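Local structure of malate Synthase (3OYZ) at residues 144-148 and 149-153; 155-159 and 160-164. The protein catalyses the magnesium-dependent Claisen condensation of acetyl-CoA with glyoxylate and the hydrolysis of the malyl-CoA formed, giving malate and CoA in the glyoxylate cycle. All coordinates share one frame; numbering follows the deposited sequence.

In the fold
Contacts 1 and 2 sit at the two ends of strand 152-157, a parallel strand of the TIM barrel, and their centres lie about 24 Å apart. Contact 1 (144-148 with 149-153) is the turn that brings the chain from helix 127-143 into the strand, at the surface, its centre about 24 Å from the chain centre and away from the active site. Contact 2 (155-159 with 160-164) follows where the strand ends, about 12 Å from the chain centre, and holds Glu158, a ligand of the magnesium ion holding pyruvate. The nearest atoms of the Glu158 side chain lie about 3 Å from the side chain of Asp192, the second protein ligand, and about 6 Å from acetyl-CoA.

Contact 1: residues 144-148 and 149-153; sequences HGLDE and GSLAM
Ser150 turns back on Asp147 and gives the carbonyl oxygen of that residue two hydrogen bonds. The hydroxyl OG of Ser150 donates to Asp147 O at 2.8 Å, lying in the carbonyl plane on a lone pair. The backbone N of Ser150 reaches the same Asp147 O at 3.1 Å from above that plane. With chi1 at 68°, OG of Ser150 lies between its own backbone N and carbonyl carbon, which aims it at the bonded oxygen and sets it 3.8 Å from Leu146 CB. The backbone bond closes a type II beta turn, Asp147 to Ser150, in the loop that leads from helix 127-143 into barrel strand 152-157. Gly149 holds the third position with phi 88°, where a side chain would collide with Glu148 O, so glycine suits it. Leu146 and Leu151 meet by single methyls, CD1 of Leu146 standing 4.3 Å from CD1 of Leu151; Leu151 also packs on Phe137 and Phe119. CG of Glu148, anti to its N (chi1 -162°), lies 3.5 Å from Gly149 N; the chain runs on outward, and OE1 is hydrogen-bonded to His142 NE2. The carboxylate of Glu141, in helix 127-143, receives the backbone N-H groups of Gly149 and Leu151.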
ATOM      1  N   HIS A 144     -29.719 -12.087 -27.398  1.00 43.08           N
ATOM      2  CA  HIS A 144     -29.625 -13.534 -27.625  1.00 44.71           C
ATOM      3  C   HIS A 144     -30.572 -14.230 -26.669  1.00 45.82           C
ATOM      4  O   HIS A 144     -30.436 -15.428 -26.461  1.00 46.81           O
ATOM      5  CB  HIS A 144     -28.198 -14.064 -27.440  1.00 42.88           C
ATOM      6  CG  HIS A 144     -27.328 -13.824 -28.627  1.00 37.60           C
ATOM      7  ND1 HIS A 144     -27.841 -13.754 -29.902  1.00 40.83           N
ATOM      8  CD2 HIS A 144     -25.990 -13.658 -28.761  1.00 36.68           C
ATOM      9  CE1 HIS A 144     -26.873 -13.502 -30.765  1.00 37.79           C
ATOM     10  NE2 HIS A 144     -25.735 -13.459 -30.100  1.00 40.08           N
ATOM     11  N   GLY A 145     -31.503 -13.474 -26.103  1.00 43.13           N
ATOM     12  CA  GLY A 145     -32.422 -13.930 -25.077  1.00 45.69           C
ATOM     13  C   GLY A 145     -31.856 -14.665 -23.880  1.00 45.77           C
ATOM     14  O   GLY A 145     -32.515 -15.551 -23.323  1.00 44.66           O
ATOM     15  N   LEU A 146     -30.652 -14.303 -23.447  1.00 43.81           N
ATOM     16  CA  LEU A 146     -30.158 -14.816 -22.169  1.00 41.71           C
ATOM     17  C   LEU A 146     -30.753 -14.065 -20.996  1.00 42.60           C
ATOM     18  O   LEU A 146     -31.195 -12.922 -21.159  1.00 43.44           O
ATOM     19  CB  LEU A 146     -28.628 -14.754 -22.111  1.00 39.99           C
ATOM     20  CG  LEU A 146     -28.013 -15.193 -23.436  1.00 41.73           C
ATOM     21  CD1 LEU A 146     -26.543 -14.922 -23.398  1.00 37.24           C
ATOM     22  CD2 LEU A 146     -28.219 -16.760 -23.623  1.00 41.90           C
ATOM     23  N   ASP A 147     -30.759 -14.650 -19.801  1.00 40.43           N
ATOM     24  CA  ASP A 147     -31.306 -13.883 -18.689  1.00 44.35           C
ATOM     25  C   ASP A 147     -30.372 -12.678 -18.404  1.00 42.60           C
ATOM     26  O   ASP A 147     -29.143 -12.780 -18.515  1.00 38.10           O
ATOM     27  CB  ASP A 147     -31.423 -14.734 -17.432  1.00 45.03           C
ATOM     28  CG  ASP A 147     -32.501 -15.812 -17.535  1.00 53.66           C
ATOM     29  OD1 ASP A 147     -33.676 -15.555 -17.909  1.00 59.16           O
ATOM     30  OD2 ASP A 147     -32.167 -16.936 -17.107  1.00 55.33           O
ATOM     31  N   GLU A 148     -30.970 -11.519 -18.143  1.00 43.38           N
ATOM     32  CA  GLU A 148     -30.170 -10.363 -17.738  1.00 45.29           C
ATOM     33  C   GLU A 148     -29.224 -10.682 -16.573  1.00 44.29           C
ATOM     34  O   GLU A 148     -29.634 -11.303 -15.583  1.00 46.17           O
ATOM     35  CB  GLU A 148     -31.069  -9.172 -17.374  1.00 47.03           C
ATOM     36  CG  GLU A 148     -30.247  -7.854 -17.383  1.00 51.76           C
ATOM     37  CD  GLU A 148     -31.138  -6.619 -17.295  1.00 56.70           C
ATOM     38  OE1 GLU A 148     -31.359  -5.982 -18.342  1.00 54.88           O
ATOM     39  OE2 GLU A 148     -31.677  -6.336 -16.205  1.00 60.55           O
ATOM     40  N   GLY A 149     -27.933 -10.381 -16.711  1.00 42.30           N
ATOM     41  CA  GLY A 149     -26.995 -10.577 -15.579  1.00 40.84           C
ATOM     42  C   GLY A 149     -26.404 -11.982 -15.536  1.00 41.43           C
ATOM     43  O   GLY A 149     -25.593 -12.319 -14.684  1.00 39.11           O
ATOM     44  N   SER A 150     -26.782 -12.839 -16.483  1.00 40.39           N
ATOM     45  CA  SER A 150     -26.348 -14.236 -16.392  1.00 39.37           C
ATOM     46  C   SER A 150     -24.907 -14.442 -16.865  1.00 38.31           C
ATOM     47  O   SER A 150     -24.224 -15.394 -16.430  1.00 38.29           O
ATOM     48  CB  SER A 150     -27.329 -15.124 -17.180  1.00 41.22           C
ATOM     49  OG  SER A 150     -27.224 -14.864 -18.578  1.00 41.28           O
ATOM     50  N   LEU A 151     -24.394 -13.590 -17.748  1.00 34.63           N
ATOM     51  CA  LEU A 151     -22.961 -13.682 -18.029  1.00 32.82           C
ATOM     52  C   LEU A 151     -22.127 -12.861 -17.003  1.00 36.33           C
ATOM     53  O   LEU A 151     -22.290 -11.621 -16.942  1.00 30.94           O
ATOM     54  CB  LEU A 151     -22.704 -13.066 -19.396  1.00 32.81           C
ATOM     55  CG  LEU A 151     -23.314 -13.968 -20.495  1.00 37.31           C
ATOM     56  CD1 LEU A 151     -23.048 -13.172 -21.717  1.00 33.61           C
ATOM     57  CD2 LEU A 151     -22.508 -15.284 -20.564  1.00 37.98           C
ATOM     58  N   ALA A 152     -21.289 -13.555 -16.233  1.00 34.25           N
ATOM     59  CA  ALA A 152     -20.369 -12.959 -15.257  1.00 31.95           C
ATOM     60  C   ALA A 152     -19.368 -12.094 -16.012  1.00 31.25           C
ATOM     61  O   ALA A 152     -18.997 -12.410 -17.138  1.00 31.63           O
ATOM     62  CB  ALA A 152     -19.672 -14.087 -14.404  1.00 30.06           C
ATOM     63  N   MET A 153     -18.993 -10.931 -15.474  1.00 31.23           N
ATOM     64  CA  MET A 153     -17.868 -10.192 -16.037  1.00 29.73           C
ATOM     65  C   MET A 153     -16.700 -10.262 -15.063  1.00 29.74           C
ATOM     66  O   MET A 153     -16.862  -9.977 -13.873  1.00 31.20           O
ATOM     67  CB  MET A 153     -18.272  -8.702 -16.195  1.00 31.11           C
ATOM     68  CG  MET A 153     -17.157  -7.750 -16.806  1.00 29.79           C
ATOM     69  SD  MET A 153     -18.019  -6.099 -16.912  1.00 37.68           S
ATOM     70  CE  MET A 153     -16.655  -4.983 -16.608  1.00 34.46           C
TER

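Contact 2: residues 155-159 and 160-164; sequences VIIES and GEAEL. With MG (magnesium ion), chain D; PYR (pyruvic acid), chain C.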
ATOM      1  N   VAL A 155     -12.610  -8.724 -14.601  1.00 29.74           N
ATOM      2  CA  VAL A 155     -11.795  -7.741 -15.288  1.00 28.24           C
ATOM      3  C   VAL A 155     -10.359  -8.002 -14.926  1.00 28.50           C
ATOM      4  O   VAL A 155     -10.029  -8.427 -13.818  1.00 31.11           O
ATOM      5  CB  VAL A 155     -12.137  -6.255 -14.944  1.00 28.14           C
ATOM      6  CG1 VAL A 155     -13.599  -6.000 -15.265  1.00 28.33           C
ATOM      7  CG2 VAL A 155     -11.983  -6.051 -13.399  1.00 30.21           C
ATOM      8  N   ILE A 156      -9.444  -7.647 -15.824  1.00 29.24           N
ATOM      9  CA  ILE A 156      -8.043  -7.676 -15.492  1.00 28.51           C
ATOM     10  C   ILE A 156      -7.599  -6.254 -15.022  1.00 29.91           C
ATOM     11  O   ILE A 156      -7.858  -5.298 -15.742  1.00 29.04           O
ATOM     12  CB  ILE A 156      -7.197  -7.928 -16.759  1.00 29.47           C
ATOM     13  CG1 ILE A 156      -7.535  -9.284 -17.435  1.00 27.79           C
ATOM     14  CG2 ILE A 156      -5.714  -8.073 -16.292  1.00 28.15           C
ATOM     15  CD1 ILE A 156      -7.675 -10.453 -16.548  1.00 31.88           C
ATOM     16  N   ILE A 157      -7.016  -6.111 -13.830  1.00 29.69           N
ATOM     17  CA  ILE A 157      -6.561  -4.823 -13.230  1.00 27.85           C
ATOM     18  C   ILE A 157      -5.143  -4.704 -13.710  1.00 28.19           C
ATOM     19  O   ILE A 157      -4.245  -5.396 -13.200  1.00 31.02           O
ATOM     20  CB  ILE A 157      -6.551  -4.887 -11.647  1.00 26.49           C
ATOM     21  CG1 ILE A 157      -7.976  -5.306 -11.131  1.00 28.11           C
ATOM     22  CG2 ILE A 157      -6.135  -3.478 -11.098  1.00 29.85           C
ATOM     23  CD1 ILE A 157      -9.179  -4.429 -11.645  1.00 27.66           C
ATOM     24  N   GLU A 158      -4.926  -3.895 -14.745  1.00 28.54           N
ATOM     25  CA  GLU A 158      -3.577  -3.820 -15.276  1.00 30.13           C
ATOM     26  C   GLU A 158      -3.268  -2.412 -15.710  1.00 31.26           C
ATOM     27  O   GLU A 158      -2.473  -2.181 -16.641  1.00 30.94           O
ATOM     28  CB  GLU A 158      -3.372  -4.805 -16.454  1.00 32.57           C
ATOM     29  CG  GLU A 158      -4.304  -4.640 -17.614  1.00 32.45           C
ATOM     30  CD  GLU A 158      -4.230  -5.946 -18.481  1.00 36.77           C
ATOM     31  OE1 GLU A 158      -5.206  -6.255 -19.154  1.00 31.96           O
ATOM     32  OE2 GLU A 158      -3.273  -6.718 -18.364  1.00 34.80           O
ATOM     33  N   SER A 159      -3.892  -1.461 -14.994  1.00 30.07           N
ATOM     34  CA  SER A 159      -3.506  -0.062 -15.091  1.00 29.96           C
ATOM     35  C   SER A 159      -3.708   0.620 -13.720  1.00 28.63           C
ATOM     36  O   SER A 159      -4.544   0.171 -12.912  1.00 28.45           O
ATOM     37  CB  SER A 159      -4.412   0.636 -16.093  1.00 28.07           C
ATOM     38  OG  SER A 159      -5.790   0.821 -15.779  1.00 30.11           O
ATOM     39  N   GLY A 160      -2.984   1.714 -13.538  1.00 28.21           N
ATOM     40  CA  GLY A 160      -3.171   2.610 -12.413  1.00 30.83           C
ATOM     41  C   GLY A 160      -4.627   3.049 -12.289  1.00 29.02           C
ATOM     42  O   GLY A 160      -5.174   3.044 -11.181  1.00 28.70           O
ATOM     43  N   GLU A 161      -5.308   3.368 -13.388  1.00 28.42           N
ATOM     44  CA  GLU A 161      -6.680   3.885 -13.330  1.00 30.33           C
ATOM     45  C   GLU A 161      -7.580   2.753 -12.814  1.00 29.04           C
ATOM     46  O   GLU A 161      -8.551   3.045 -12.119  1.00 26.97           O
ATOM     47  CB  GLU A 161      -7.253   4.324 -14.715  1.00 30.53           C
ATOM     48  CG  GLU A 161      -6.697   5.526 -15.391  1.00 39.82           C
ATOM     49  CD  GLU A 161      -7.454   5.849 -16.723  1.00 48.42           C
ATOM     50  OE1 GLU A 161      -6.902   5.414 -17.760  1.00 44.72           O
ATOM     51  OE2 GLU A 161      -8.575   6.450 -16.738  1.00 48.37           O
ATOM     52  N   ALA A 162      -7.366   1.479 -13.219  1.00 27.22           N
ATOM     53  CA  ALA A 162      -8.335   0.474 -12.857  1.00 26.08           C
ATOM     54  C   ALA A 162      -8.079   0.180 -11.385  1.00 24.15           C
ATOM     55  O   ALA A 162      -8.999  -0.285 -10.719  1.00 28.52           O
ATOM     56  CB  ALA A 162      -8.024  -0.837 -13.641  1.00 24.06           C
ATOM     57  N   GLU A 163      -6.826   0.223 -10.955  1.00 25.44           N
ATOM     58  CA  GLU A 163      -6.524  -0.021  -9.531  1.00 28.91           C
ATOM     59  C   GLU A 163      -7.274   0.962  -8.651  1.00 28.29           C
ATOM     60  O   GLU A 163      -7.901   0.577  -7.646  1.00 29.41           O
ATOM     61  CB  GLU A 163      -5.018   0.111  -9.225  1.00 29.68           C
ATOM     62  CG  GLU A 163      -4.637  -0.088  -7.744  1.00 29.15           C
ATOM     63  CD  GLU A 163      -3.132   0.118  -7.571  1.00 33.34           C
ATOM     64  OE1 GLU A 163      -2.495   0.375  -8.607  1.00 33.65           O
ATOM     65  OE2 GLU A 163      -2.533   0.075  -6.470  1.00 33.11           O
ATOM     66  N   LEU A 164      -7.216   2.240  -9.017  1.00 28.14           N
ATOM     67  CA  LEU A 164      -8.030   3.260  -8.280  1.00 27.33           C
ATOM     68  C   LEU A 164      -9.545   3.040  -8.410  1.00 30.11           C
ATOM     69  O   LEU A 164     -10.295   3.265  -7.428  1.00 28.89           O
ATOM     70  CB  LEU A 164      -7.696   4.670  -8.812  1.00 27.67           C
ATOM     71  CG  LEU A 164      -6.272   5.130  -8.439  1.00 26.52           C
ATOM     72  CD1 LEU A 164      -5.829   6.393  -9.180  1.00 28.90           C
ATOM     73  CD2 LEU A 164      -6.118   5.300  -6.928  1.00 26.73           C
TER
HETATM   74 MG    MG D 500      -2.326  -7.798 -19.952  1.00 32.11          MG
HETATM   75  C   PYR C 435      -0.922  -9.144 -18.004  1.00 38.18           C
HETATM   76  O   PYR C 435      -0.925  -8.053 -18.668  1.00 39.37           O
HETATM   77  OXT PYR C 435      -0.171  -9.340 -16.980  1.00 34.51           O
HETATM   78  CA  PYR C 435      -1.889 -10.089 -18.350  1.00 48.55           C
HETATM   79  O3  PYR C 435      -2.739  -9.836 -19.305  1.00 46.92           O
HETATM   80  CB  PYR C 435      -2.007 -11.350 -17.578  1.00 49.87           C
HETATM   81  O   HOH W   1      -4.062  -7.912 -20.930  1.00 42.29           O
HETATM   82  O   HOH W   2      -1.684  -9.270 -21.693  1.00 45.25           O
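The magnesium site of this TIM-barrel enzyme lies where strand 152-157 ends, and the helix that follows starts with an N-cap at Ser159. The side chain of Ser159 folds back with chi1 at 68°, bringing its OG 3.1 Å from Ala162 N to accept the capping bond, while Ser159 O takes the first helical bond from Glu163 N at 3.0 Å, nearly straight at 162°. OG of Ser159 is also hydrogen-bonded to Val124 O. Were this residue an alanine, the amide of Ala162 would probably be left without its capping acceptor, its bond to Ser159 O being weak, and Val124 O without this partner. Beside the cap, Ile157 CG2 rests 4.1 Å from Ala162 CB, joining strand to helix. Glu158 runs out straight from CG the other way: its OE2 binds magnesium at 2.1 Å, whereas its OE1 accepts from a metal-bound water at 2.7 Å and from Glu123 N. Held at both oxygens, the carboxylate probably has little freedom to turn. Asp192 completes the protein ligands, and pyruvate, standing in the glyoxylate site, chelates the ion through O and keto O3; this keto group is likely to be polarised by the metal, as the aldehyde of glyoxylate probably is before attack.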